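Local coordinates for protein BtrN (Bacillus circulans, PDB 4M7S) that catalyses the S-adenosylmethionine-dependent radical two-electron oxidation of 2-deoxy-scyllo-inosamine to amino-dideoxy-scyllo-inosose in butirosin biosynthesis, carrying two [4Fe-4S] clusters, at residues 35-45 / 67-78; 85-96 / 108-117. All coordinates share one frame; numbering follows the deposited sequence.

Contact 1. Residues 35-45 / 67-78; sequences EMDPALYKTLM and LCKNLDLFVGMT. With IMD (imidazole), chain F.
The helices that hold Tyr41 and Phe74 run side by side in the same sense: the axes of 38-45 and 71-78 differ by 14° and come within 10.7 Å. Between them Tyr41 and Phe74 form an offset stack, ring centroids 4.2 Å apart and planes inclined by 24°. Each ring receives the other residue's CB over its face, so the overlap takes in both CB atoms as well as the rings. Tyr41 reaches this place because its CG lies opposite the backbone N (chi1 -172°), which turns the ring across the gap. The other face of Phe74 is lined near its rim by Asn70 O, from the N-cap position just before its helix, while Pro38 CA and Met36 O sit at its edge.

Further along, the selenium of Met77 approaches the edge of the Tyr41 ring, 5.4 Å from its centroid, a Met-aromatic contact. Met77 CE continues past it to Lys42 CB (3.7 Å) and Met45 CG, the Lys42 amine itself pairing with Glu46. This is the partial (beta/alpha) barrel of the radical SAM fold, in the order strand 7-10, helix 38-50, strand 56-58, helix 71-81. Both helices cover one sheet face: Tyr41 and Leu44 pack on Val10, Thr78 on Pro87 of strand 86-91; Val75 meets Leu107 of the next helix.

At the N-terminal ends the contact becomes polar. The Glu35 carboxylate receives Lys69 N, with a nearly straight bond to OE2 (3.2 Å) from above the carboxylate plane and a weak one to OE1. A water donates to Glu35 OE1 (2.6 Å) and Met36 O and accepts from Asn70 ND2. Asp37 OD1 caps its helix by accepting from Ala39 N, and an imidazole, probably from the crystallisation liquor, sits at this carboxylate.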
loop_
_atom_site.group_PDB
_atom_site.type_symbol
_atom_site.label_atom_id
_atom_site.label_comp_id
_atom_site.label_asym_id
_atom_site.label_seq_id
_atom_site.Cartn_x
_atom_site.Cartn_y
_atom_site.Cartn_z
ATOM N N GLU A 35 -10.786 12.004 2.627
ATOM C CA GLU A 35 -10.517 11.471 1.298
ATOM C C GLU A 35 -9.415 12.149 0.515
ATOM O O GLU A 35 -9.191 13.350 0.637
ATOM C CB GLU A 35 -11.785 11.422 0.464
ATOM C CG GLU A 35 -12.123 10.016 0.049
ATOM C CD GLU A 35 -13.534 9.893 -0.421
ATOM O OE1 GLU A 35 -13.769 10.188 -1.610
ATOM O OE2 GLU A 35 -14.403 9.518 0.398
HETATM N N MSE A 36 -8.735 11.362 -0.309
HETATM C CA MSE A 36 -7.684 11.924 -1.142
HETATM C C MSE A 36 -8.266 12.892 -2.172
HETATM O O MSE A 36 -9.254 12.583 -2.835
HETATM C CB MSE A 36 -6.880 10.823 -1.838
HETATM C CG MSE A 36 -5.790 11.392 -2.730
HETATM SE SE MSE A 36 -4.654 10.056 -3.554
HETATM C CE MSE A 36 -3.654 9.486 -1.969
ATOM N N ASP A 37 -7.669 14.077 -2.268
ATOM C CA ASP A 37 -8.001 15.040 -3.318
ATOM C C ASP A 37 -7.880 14.361 -4.689
ATOM O O ASP A 37 -6.842 13.800 -5.008
ATOM C CB ASP A 37 -7.049 16.243 -3.224
ATOM C CG ASP A 37 -7.447 17.396 -4.148
ATOM O OD1 ASP A 37 -8.157 17.169 -5.148
ATOM O OD2 ASP A 37 -7.031 18.543 -3.876
ATOM N N PRO A 38 -8.957 14.382 -5.495
ATOM C CA PRO A 38 -8.875 13.774 -6.834
ATOM C C PRO A 38 -7.761 14.375 -7.687
ATOM O O PRO A 38 -7.184 13.683 -8.520
ATOM C CB PRO A 38 -10.254 14.067 -7.454
ATOM C CG PRO A 38 -10.940 15.026 -6.508
ATOM C CD PRO A 38 -10.329 14.801 -5.160
ATOM N N ALA A 39 -7.457 15.649 -7.470
ATOM C CA ALA A 39 -6.324 16.277 -8.128
ATOM C C ALA A 39 -5.013 15.610 -7.715
ATOM O O ALA A 39 -4.095 15.479 -8.520
ATOM C CB ALA A 39 -6.280 17.735 -7.797
ATOM N N LEU A 40 -4.913 15.207 -6.452
ATOM C CA LEU A 40 -3.688 14.553 -5.981
ATOM C C LEU A 40 -3.575 13.161 -6.585
ATOM O O LEU A 40 -2.483 12.721 -6.965
ATOM C CB LEU A 40 -3.632 14.479 -4.451
ATOM C CG LEU A 40 -2.338 13.885 -3.868
ATOM C CD1 LEU A 40 -1.132 14.752 -4.237
ATOM C CD2 LEU A 40 -2.442 13.715 -2.353
ATOM N N TYR A 41 -4.700 12.458 -6.671
ATOM C CA TYR A 41 -4.697 11.144 -7.290
ATOM C C TYR A 41 -4.361 11.260 -8.774
ATOM O O TYR A 41 -3.683 10.392 -9.328
ATOM C CB TYR A 41 -6.033 10.423 -7.111
ATOM C CG TYR A 41 -5.974 8.979 -7.576
ATOM C CD1 TYR A 41 -5.491 7.985 -6.733
ATOM C CD2 TYR A 41 -6.371 8.620 -8.860
ATOM C CE1 TYR A 41 -5.418 6.672 -7.148
ATOM C CE2 TYR A 41 -6.313 7.297 -9.286
ATOM C CZ TYR A 41 -5.839 6.334 -8.414
ATOM O OH TYR A 41 -5.760 5.026 -8.814
ATOM N N LYS A 42 -4.828 12.324 -9.423
ATOM C CA LYS A 42 -4.463 12.521 -10.823
ATOM C C LYS A 42 -2.959 12.734 -11.024
ATOM O O LYS A 42 -2.378 12.157 -11.947
ATOM C CB LYS A 42 -5.260 13.650 -11.491
ATOM C CG LYS A 42 -4.870 13.853 -12.956
ATOM C CD LYS A 42 -5.973 14.556 -13.741
ATOM C CE LYS A 42 -5.542 14.896 -15.168
ATOM N NZ LYS A 42 -4.359 15.780 -15.200
ATOM N N THR A 43 -2.312 13.551 -10.191
ATOM C CA THR A 43 -0.872 13.721 -10.399
ATOM C C THR A 43 -0.112 12.426 -10.111
ATOM O O THR A 43 0.898 12.163 -10.742
ATOM C CB THR A 43 -0.206 14.964 -9.700
ATOM O OG1 THR A 43 0.846 14.543 -8.823
ATOM C CG2 THR A 43 -1.181 15.797 -8.942
ATOM N N LEU A 44 -0.605 11.608 -9.184
ATOM C CA LEU A 44 0.013 10.297 -8.967
ATOM C C LEU A 44 -0.114 9.414 -10.212
ATOM O O LEU A 44 0.836 8.724 -10.597
ATOM C CB LEU A 44 -0.607 9.577 -7.768
ATOM C CG LEU A 44 -0.014 8.183 -7.513
ATOM C CD1 LEU A 44 1.499 8.253 -7.211
ATOM C CD2 LEU A 44 -0.740 7.473 -6.387
HETATM N N MSE A 45 -1.297 9.421 -10.826
HETATM C CA MSE A 45 -1.507 8.678 -12.070
HETATM C C MSE A 45 -0.533 9.143 -13.160
HETATM O O MSE A 45 0.026 8.330 -13.894
HETATM C CB MSE A 45 -2.962 8.822 -12.559
HETATM C CG MSE A 45 -4.004 8.073 -11.705
HETATM SE SE MSE A 45 -3.635 6.149 -11.579
HETATM C CE MSE A 45 -2.824 6.143 -9.816
ATOM N N LEU A 67 -15.152 2.770 0.809
ATOM C CA LEU A 67 -15.754 3.956 1.405
ATOM C C LEU A 67 -15.394 5.202 0.601
ATOM O O LEU A 67 -15.979 6.259 0.786
ATOM C CB LEU A 67 -15.300 4.131 2.856
ATOM C CG LEU A 67 -16.153 3.467 3.937
ATOM C CD1 LEU A 67 -15.622 3.768 5.341
ATOM C CD2 LEU A 67 -17.579 3.960 3.803
ATOM N N CYS A 68 -14.417 5.073 -0.288
ATOM C CA CYS A 68 -13.961 6.205 -1.077
ATOM C C CYS A 68 -15.047 6.575 -2.075
ATOM O O CYS A 68 -15.450 5.741 -2.894
ATOM C CB CYS A 68 -12.679 5.828 -1.826
ATOM S SG CYS A 68 -12.034 7.144 -2.873
ATOM N N LYS A 69 -15.519 7.814 -2.030
ATOM C CA LYS A 69 -16.627 8.199 -2.902
ATOM C C LYS A 69 -16.195 8.311 -4.363
ATOM O O LYS A 69 -17.029 8.261 -5.260
ATOM C CB LYS A 69 -17.314 9.477 -2.411
ATOM C CG LYS A 69 -16.558 10.784 -2.597
ATOM C CD LYS A 69 -17.267 11.894 -1.803
ATOM C CE LYS A 69 -16.925 13.298 -2.300
ATOM N NZ LYS A 69 -15.585 13.804 -1.869
ATOM N N ASN A 70 -14.885 8.422 -4.588
ATOM C CA ASN A 70 -14.329 8.548 -5.936
ATOM C C ASN A 70 -13.689 7.262 -6.416
ATOM O O ASN A 70 -12.938 7.278 -7.388
ATOM C CB ASN A 70 -13.255 9.642 -5.983
ATOM C CG ASN A 70 -13.832 11.028 -5.961
ATOM O OD1 ASN A 70 -14.740 11.347 -6.726
ATOM N ND2 ASN A 70 -13.305 11.874 -5.081
ATOM N N LEU A 71 -13.970 6.150 -5.742
ATOM C CA LEU A 71 -13.289 4.900 -6.073
ATOM C C LEU A 71 -13.418 4.491 -7.551
ATOM O O LEU A 71 -12.424 4.140 -8.180
ATOM C CB LEU A 71 -13.728 3.756 -5.155
ATOM C CG LEU A 71 -12.882 2.501 -5.405
ATOM C CD1 LEU A 71 -11.429 2.732 -4.993
ATOM C CD2 LEU A 71 -13.471 1.273 -4.722
ATOM N N ASP A 72 -14.623 4.540 -8.107
ATOM C CA ASP A 72 -14.811 4.123 -9.498
ATOM C C ASP A 72 -13.964 4.963 -10.441
ATOM O O ASP A 72 -13.325 4.433 -11.346
ATOM C CB ASP A 72 -16.282 4.224 -9.925
ATOM C CG ASP A 72 -17.165 3.169 -9.266
ATOM O OD1 ASP A 72 -16.640 2.311 -8.522
ATOM O OD2 ASP A 72 -18.393 3.206 -9.499
ATOM N N LEU A 73 -13.991 6.275 -10.221
ATOM C CA LEU A 73 -13.181 7.232 -10.965
ATOM C C LEU A 73 -11.706 6.858 -10.877
ATOM O O LEU A 73 -11.007 6.779 -11.894
ATOM C CB LEU A 73 -13.387 8.621 -10.353
ATOM C CG LEU A 73 -13.054 9.950 -11.041
ATOM C CD1 LEU A 73 -12.051 10.714 -10.223
ATOM C CD2 LEU A 73 -12.612 9.800 -12.494
ATOM N N PHE A 74 -11.236 6.637 -9.649
ATOM C CA PHE A 74 -9.835 6.302 -9.405
ATOM C C PHE A 74 -9.432 4.992 -10.070
ATOM O O PHE A 74 -8.345 4.887 -10.634
ATOM C CB PHE A 74 -9.532 6.241 -7.901
ATOM C CG PHE A 74 -9.596 7.582 -7.216
ATOM C CD1 PHE A 74 -9.592 8.751 -7.950
ATOM C CD2 PHE A 74 -9.652 7.666 -5.830
ATOM C CE1 PHE A 74 -9.644 9.984 -7.323
ATOM C CE2 PHE A 74 -9.705 8.893 -5.198
ATOM C CZ PHE A 74 -9.701 10.052 -5.943
ATOM N N VAL A 75 -10.298 3.988 -9.993
ATOM C CA VAL A 75 -10.013 2.712 -10.647
ATOM C C VAL A 75 -10.014 2.850 -12.177
ATOM O O VAL A 75 -9.140 2.310 -12.861
ATOM C CB VAL A 75 -11.022 1.631 -10.204
ATOM C CG1 VAL A 75 -10.821 0.361 -11.004
ATOM C CG2 VAL A 75 -10.872 1.356 -8.711
ATOM N N GLY A 76 -10.994 3.579 -12.710
ATOM C CA GLY A 76 -11.067 3.828 -14.140
ATOM C C GLY A 76 -9.832 4.557 -14.651
ATOM O O GLY A 76 -9.345 4.285 -15.754
HETATM N N MSE A 77 -9.320 5.485 -13.849
HETATM C CA MSE A 77 -8.109 6.222 -14.223
HETATM C C MSE A 77 -6.862 5.336 -14.282
HETATM O O MSE A 77 -5.950 5.597 -15.072
HETATM C CB MSE A 77 -7.870 7.401 -13.272
HETATM C CG MSE A 77 -8.887 8.524 -13.406
HETATM SE SE MSE A 77 -8.624 9.958 -12.086
HETATM C CE MSE A 77 -6.967 10.695 -12.791
ATOM N N THR A 78 -6.808 4.290 -13.463
ATOM C CA THR A 78 -5.637 3.419 -13.497
ATOM C C THR A 78 -5.557 2.728 -14.836
ATOM O O THR A 78 -4.476 2.586 -15.410
ATOM C CB THR A 78 -5.631 2.350 -12.389
ATOM O OG1 THR A 78 -6.604 1.344 -12.699
ATOM C CG2 THR A 78 -5.928 2.973 -11.057
HETATM N N1 IMD F . -7.940 20.300 -5.342
HETATM C C2 IMD F . -8.905 20.657 -6.213
HETATM N N3 IMD F . -9.051 22.003 -6.163
HETATM C C4 IMD F . -8.178 22.494 -5.253
HETATM C C5 IMD F . -7.473 21.413 -4.733
HETATM O O HOH W 1 -11.643 10.947 -2.912
#

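Contact 2. Residues 85-96 / 108-117; sequences ARPIIYTNGDFL and GIQKFIVTQH. With SF4 (iron/sulfur cluster), chain C.
Ile89 lies alongside Phe112, its CB 3.7 Å from ring atom CD2, while Ile109 CD1 crosses to Ile89 CG1 and Pro87 CB. Farther along this face, Leu96 CD2 meets Val114 CG2 at 3.7 Å. Tyr90 and Ile113 pair on the other face: with Tyr90 CG opposite its carbonyl carbon (chi1 -65°), the ring lies flat against Ile113 CG1, 4.0 Å from the ring centroid and 24° off its normal.

Strands 86-91 and 111-116 are parallel neighbours, directions 12° apart, in the beta-alpha-beta unit completed by helix 98-107, whose Leu101 and Leu104 cover Phe112. Alternating bonds fix the register, notably Ile113 N to Ile89 O (2.7 Å) and Thr115 N to Thr91 O.

At the N-terminal end, Arg86 NH2 makes a weak bond to Gln110 OE1 (2.7 Å). At the C-terminal end, Thr91 OG1 accepts from Gly93 N in an ST turn and Asn92 OD1 from Asp94 N in an Asx turn; Glu64 and Asn17 hold the polar ends of Thr91 and Asn92. Asn92 and the poorly ordered His117 (CD2 3.5 Å from cluster S3) line the [4Fe-4S] pocket with Cys16, Cys20 and Cys23, inferred to bind S-adenosylmethionine; Tyr22 OH and His117 ND1 are hydrogen-bonded.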
loop_
_atom_site.group_PDB
_atom_site.type_symbol
_atom_site.label_atom_id
_atom_site.label_comp_id
_atom_site.label_asym_id
_atom_site.label_seq_id
_atom_site.Cartn_x
_atom_site.Cartn_y
_atom_site.Cartn_z
ATOM N N ALA A 85 -0.481 -1.985 -15.267
ATOM C CA ALA A 85 -0.447 -2.238 -13.823
ATOM C C ALA A 85 -1.542 -3.216 -13.413
ATOM O O ALA A 85 -2.471 -3.468 -14.179
ATOM C CB ALA A 85 -0.581 -0.949 -13.043
ATOM N N ARG A 86 -1.435 -3.756 -12.200
ATOM C CA ARG A 86 -2.400 -4.736 -11.703
ATOM C C ARG A 86 -3.105 -4.207 -10.464
ATOM O O ARG A 86 -2.540 -4.235 -9.369
ATOM C CB ARG A 86 -1.693 -6.067 -11.404
ATOM C CG ARG A 86 -2.577 -7.150 -10.773
ATOM C CD ARG A 86 -1.863 -8.500 -10.809
ATOM N NE ARG A 86 -2.530 -9.506 -9.986
ATOM C CZ ARG A 86 -3.510 -10.296 -10.414
ATOM N NH1 ARG A 86 -4.049 -11.187 -9.592
ATOM N NH2 ARG A 86 -3.950 -10.200 -11.663
ATOM N N PRO A 87 -4.337 -3.697 -10.640
ATOM C CA PRO A 87 -5.127 -3.100 -9.560
ATOM C C PRO A 87 -5.743 -4.160 -8.648
ATOM O O PRO A 87 -6.406 -5.079 -9.133
ATOM C CB PRO A 87 -6.240 -2.340 -10.310
ATOM C CG PRO A 87 -5.785 -2.276 -11.764
ATOM C CD PRO A 87 -4.992 -3.534 -11.951
ATOM N N ILE A 88 -5.513 -4.025 -7.343
ATOM C CA ILE A 88 -6.000 -4.984 -6.362
ATOM C C ILE A 88 -6.781 -4.243 -5.290
ATOM O O ILE A 88 -6.331 -3.204 -4.808
ATOM C CB ILE A 88 -4.840 -5.677 -5.625
ATOM C CG1 ILE A 88 -3.783 -6.185 -6.605
ATOM C CG2 ILE A 88 -5.373 -6.795 -4.719
ATOM C CD1 ILE A 88 -4.277 -7.262 -7.525
ATOM N N ILE A 89 -7.936 -4.777 -4.902
ATOM C CA ILE A 89 -8.676 -4.210 -3.777
ATOM C C ILE A 89 -8.480 -5.063 -2.521
ATOM O O ILE A 89 -8.750 -6.269 -2.533
ATOM C CB ILE A 89 -10.190 -4.119 -4.067
ATOM C CG1 ILE A 89 -10.485 -3.035 -5.103
ATOM C CG2 ILE A 89 -10.968 -3.818 -2.773
ATOM C CD1 ILE A 89 -10.391 -1.634 -4.547
ATOM N N TYR A 90 -8.004 -4.445 -1.443
ATOM C CA TYR A 90 -8.013 -5.093 -0.141
ATOM C C TYR A 90 -9.161 -4.460 0.653
ATOM O O TYR A 90 -9.165 -3.248 0.887
ATOM C CB TYR A 90 -6.686 -4.875 0.572
ATOM C CG TYR A 90 -5.481 -5.513 -0.107
ATOM C CD1 TYR A 90 -4.888 -4.930 -1.220
ATOM C CD2 TYR A 90 -4.931 -6.685 0.384
ATOM C CE1 TYR A 90 -3.776 -5.502 -1.830
ATOM C CE2 TYR A 90 -3.818 -7.264 -0.213
ATOM C CZ TYR A 90 -3.251 -6.669 -1.319
ATOM O OH TYR A 90 -2.151 -7.243 -1.917
ATOM N N THR A 91 -10.136 -5.267 1.058
ATOM C CA THR A 91 -11.351 -4.713 1.660
ATOM C C THR A 91 -11.871 -5.576 2.813
ATOM O O THR A 91 -11.668 -6.787 2.805
ATOM C CB THR A 91 -12.448 -4.548 0.581
ATOM O OG1 THR A 91 -13.646 -4.032 1.177
ATOM C CG2 THR A 91 -12.747 -5.890 -0.102
ATOM N N ASN A 92 -12.532 -4.966 3.804
ATOM C CA ASN A 92 -13.178 -5.762 4.848
ATOM C C ASN A 92 -14.461 -6.420 4.357
ATOM O O ASN A 92 -15.053 -7.239 5.063
ATOM C CB ASN A 92 -13.437 -4.975 6.146
ATOM C CG ASN A 92 -14.285 -3.731 5.935
ATOM O OD1 ASN A 92 -15.172 -3.693 5.073
ATOM N ND2 ASN A 92 -14.001 -2.690 6.722
ATOM N N GLY A 93 -14.893 -6.041 3.156
ATOM C CA GLY A 93 -16.041 -6.670 2.518
ATOM C C GLY A 93 -17.415 -6.108 2.866
ATOM O O GLY A 93 -18.393 -6.434 2.195
ATOM N N ASP A 94 -17.503 -5.266 3.896
ATOM C CA ASP A 94 -18.812 -4.803 4.374
ATOM C C ASP A 94 -19.588 -3.976 3.341
ATOM O O ASP A 94 -20.807 -3.829 3.438
ATOM C CB ASP A 94 -18.657 -3.996 5.661
ATOM C CG ASP A 94 -17.997 -4.792 6.770
ATOM O OD1 ASP A 94 -18.096 -6.039 6.748
ATOM O OD2 ASP A 94 -17.384 -4.170 7.662
ATOM N N PHE A 95 -18.867 -3.417 2.375
ATOM C CA PHE A 95 -19.474 -2.621 1.313
ATOM C C PHE A 95 -19.458 -3.323 -0.045
ATOM O O PHE A 95 -19.953 -2.780 -1.031
ATOM C CB PHE A 95 -18.772 -1.263 1.198
ATOM C CG PHE A 95 -19.084 -0.327 2.329
ATOM C CD1 PHE A 95 -20.160 0.537 2.246
ATOM C CD2 PHE A 95 -18.304 -0.317 3.474
ATOM C CE1 PHE A 95 -20.462 1.405 3.292
ATOM C CE2 PHE A 95 -18.596 0.540 4.527
ATOM C CZ PHE A 95 -19.682 1.404 4.435
ATOM N N LEU A 96 -18.898 -4.529 -0.091
ATOM C CA LEU A 96 -18.742 -5.256 -1.350
ATOM C C LEU A 96 -19.990 -6.040 -1.759
ATOM O O LEU A 96 -20.069 -7.249 -1.549
ATOM C CB LEU A 96 -17.535 -6.199 -1.285
ATOM C CG LEU A 96 -17.077 -6.792 -2.620
ATOM C CD1 LEU A 96 -16.806 -5.689 -3.628
ATOM C CD2 LEU A 96 -15.836 -7.651 -2.425
ATOM N N GLY A 108 -11.468 -2.268 -13.888
ATOM C CA GLY A 108 -10.071 -2.669 -13.959
ATOM C C GLY A 108 -9.514 -3.515 -12.824
ATOM O O GLY A 108 -8.425 -4.073 -12.961
ATOM N N ILE A 109 -10.233 -3.614 -11.702
ATOM C CA ILE A 109 -9.729 -4.406 -10.576
ATOM C C ILE A 109 -9.555 -5.863 -10.989
ATOM O O ILE A 109 -10.496 -6.488 -11.482
ATOM C CB ILE A 109 -10.654 -4.341 -9.330
ATOM C CG1 ILE A 109 -10.765 -2.905 -8.810
ATOM C CG2 ILE A 109 -10.125 -5.276 -8.211
ATOM C CD1 ILE A 109 -9.413 -2.234 -8.559
ATOM N N GLN A 110 -8.361 -6.413 -10.777
ATOM C CA GLN A 110 -8.098 -7.796 -11.152
ATOM C C GLN A 110 -8.233 -8.755 -9.972
ATOM O O GLN A 110 -8.311 -9.969 -10.156
ATOM C CB GLN A 110 -6.709 -7.918 -11.784
ATOM C CG GLN A 110 -6.595 -7.187 -13.117
ATOM C CD GLN A 110 -5.215 -7.277 -13.710
ATOM O OE1 GLN A 110 -4.430 -8.146 -13.341
ATOM N NE2 GLN A 110 -4.905 -6.372 -14.639
ATOM N N LYS A 111 -8.259 -8.219 -8.759
ATOM C CA LYS A 111 -8.355 -9.086 -7.592
ATOM C C LYS A 111 -8.946 -8.372 -6.386
ATOM O O LYS A 111 -8.602 -7.222 -6.103
ATOM C CB LYS A 111 -6.981 -9.663 -7.247
ATOM C CG LYS A 111 -7.003 -10.841 -6.291
ATOM C CD LYS A 111 -5.694 -11.598 -6.417
ATOM C CE LYS A 111 -5.556 -12.704 -5.387
ATOM N NZ LYS A 111 -4.198 -13.342 -5.389
ATOM N N PHE A 112 -9.846 -9.065 -5.690
ATOM C CA PHE A 112 -10.385 -8.604 -4.419
ATOM C C PHE A 112 -9.903 -9.532 -3.306
ATOM O O PHE A 112 -10.103 -10.748 -3.365
ATOM C CB PHE A 112 -11.917 -8.610 -4.449
ATOM C CG PHE A 112 -12.518 -7.708 -5.504
ATOM C CD1 PHE A 112 -12.717 -8.165 -6.800
ATOM C CD2 PHE A 112 -12.904 -6.408 -5.189
ATOM C CE1 PHE A 112 -13.289 -7.335 -7.774
ATOM C CE2 PHE A 112 -13.478 -5.569 -6.158
ATOM C CZ PHE A 112 -13.669 -6.035 -7.448
ATOM N N ILE A 113 -9.252 -8.951 -2.304
ATOM C CA ILE A 113 -8.838 -9.696 -1.127
ATOM C C ILE A 113 -9.785 -9.262 -0.032
ATOM O O ILE A 113 -9.669 -8.146 0.472
ATOM C CB ILE A 113 -7.415 -9.330 -0.672
ATOM C CG1 ILE A 113 -6.445 -9.275 -1.855
ATOM C CG2 ILE A 113 -6.939 -10.283 0.428
ATOM C CD1 ILE A 113 -6.261 -10.580 -2.552
ATOM N N VAL A 114 -10.729 -10.121 0.328
ATOM C CA VAL A 114 -11.707 -9.746 1.342
ATOM C C VAL A 114 -11.315 -10.321 2.697
ATOM O O VAL A 114 -11.039 -11.517 2.813
ATOM C CB VAL A 114 -13.129 -10.227 0.983
ATOM C CG1 VAL A 114 -14.114 -9.791 2.054
ATOM C CG2 VAL A 114 -13.549 -9.690 -0.375
ATOM N N THR A 115 -11.294 -9.468 3.715
ATOM C CA THR A 115 -11.012 -9.915 5.072
ATOM C C THR A 115 -12.178 -9.608 6.008
ATOM O O THR A 115 -12.431 -8.449 6.333
ATOM C CB THR A 115 -9.735 -9.257 5.629
ATOM O OG1 THR A 115 -8.736 -9.203 4.604
ATOM C CG2 THR A 115 -9.191 -10.051 6.811
ATOM N N GLN A 116 -12.893 -10.645 6.430
ATOM C CA GLN A 116 -13.891 -10.489 7.483
ATOM C C GLN A 116 -13.160 -10.073 8.758
ATOM O O GLN A 116 -12.305 -10.812 9.251
ATOM C CB GLN A 116 -14.638 -11.802 7.709
ATOM C CG GLN A 116 -15.571 -11.780 8.911
ATOM C CD GLN A 116 -16.703 -10.789 8.742
ATOM O OE1 GLN A 116 -17.225 -10.612 7.638
ATOM N NE2 GLN A 116 -17.084 -10.126 9.832
ATOM N N HIS A 117 -13.480 -8.894 9.290
ATOM C CA HIS A 117 -12.739 -8.367 10.441
ATOM C C HIS A 117 -13.532 -8.313 11.743
ATOM O O HIS A 117 -14.674 -8.770 11.806
ATOM C CB HIS A 117 -12.131 -6.997 10.126
ATOM C CG HIS A 117 -10.798 -7.074 9.452
ATOM N ND1 HIS A 117 -9.648 -7.437 10.120
ATOM C CD2 HIS A 117 -10.431 -6.839 8.169
ATOM C CE1 HIS A 117 -8.630 -7.423 9.277
ATOM N NE2 HIS A 117 -9.077 -7.062 8.089
HETATM FE FE1 SF4 C . -10.456 -1.385 9.261
HETATM FE FE2 SF4 C . -10.179 -3.381 11.000
HETATM FE FE3 SF4 C . -8.120 -1.768 10.539
HETATM FE FE4 SF4 C . -8.902 -3.477 8.584
HETATM S S1 SF4 C . -7.998 -4.053 10.614
HETATM S S2 SF4 C . -8.374 -1.267 8.303
HETATM S S3 SF4 C . -11.180 -3.539 8.934
HETATM S S4 SF4 C . -10.113 -1.155 11.539
HETATM O O HOH W 2 -15.250 -7.374 7.747
HETATM O O HOH W 3 -18.374 -8.678 5.601
#

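From the N terminus, the chain runs through strand 7-10 into segment 35-45; contact 1 closes when 67-78 returns, after a loop of 21 residues containing strand 56-58. Contact 2 opens only afterwards, on strand 86-91 directly after helix 71-81, and closes at 108-117 after 11 residues, nearly all helix 98-107. The two are therefore in series, neither nested nor crossed, with centres about 16 Å apart. They nevertheless touch: Val75 CG1 packs on Ile109 CD1 at 3.8 Å, seating helix 71-81 against the start of the second strand region, and Leu67 CD2 on Phe95 CZ at 3.4 Å. Contact 1 pairs helices 38-50 and 71-81, contact 2 strands 86-91 and 111-116.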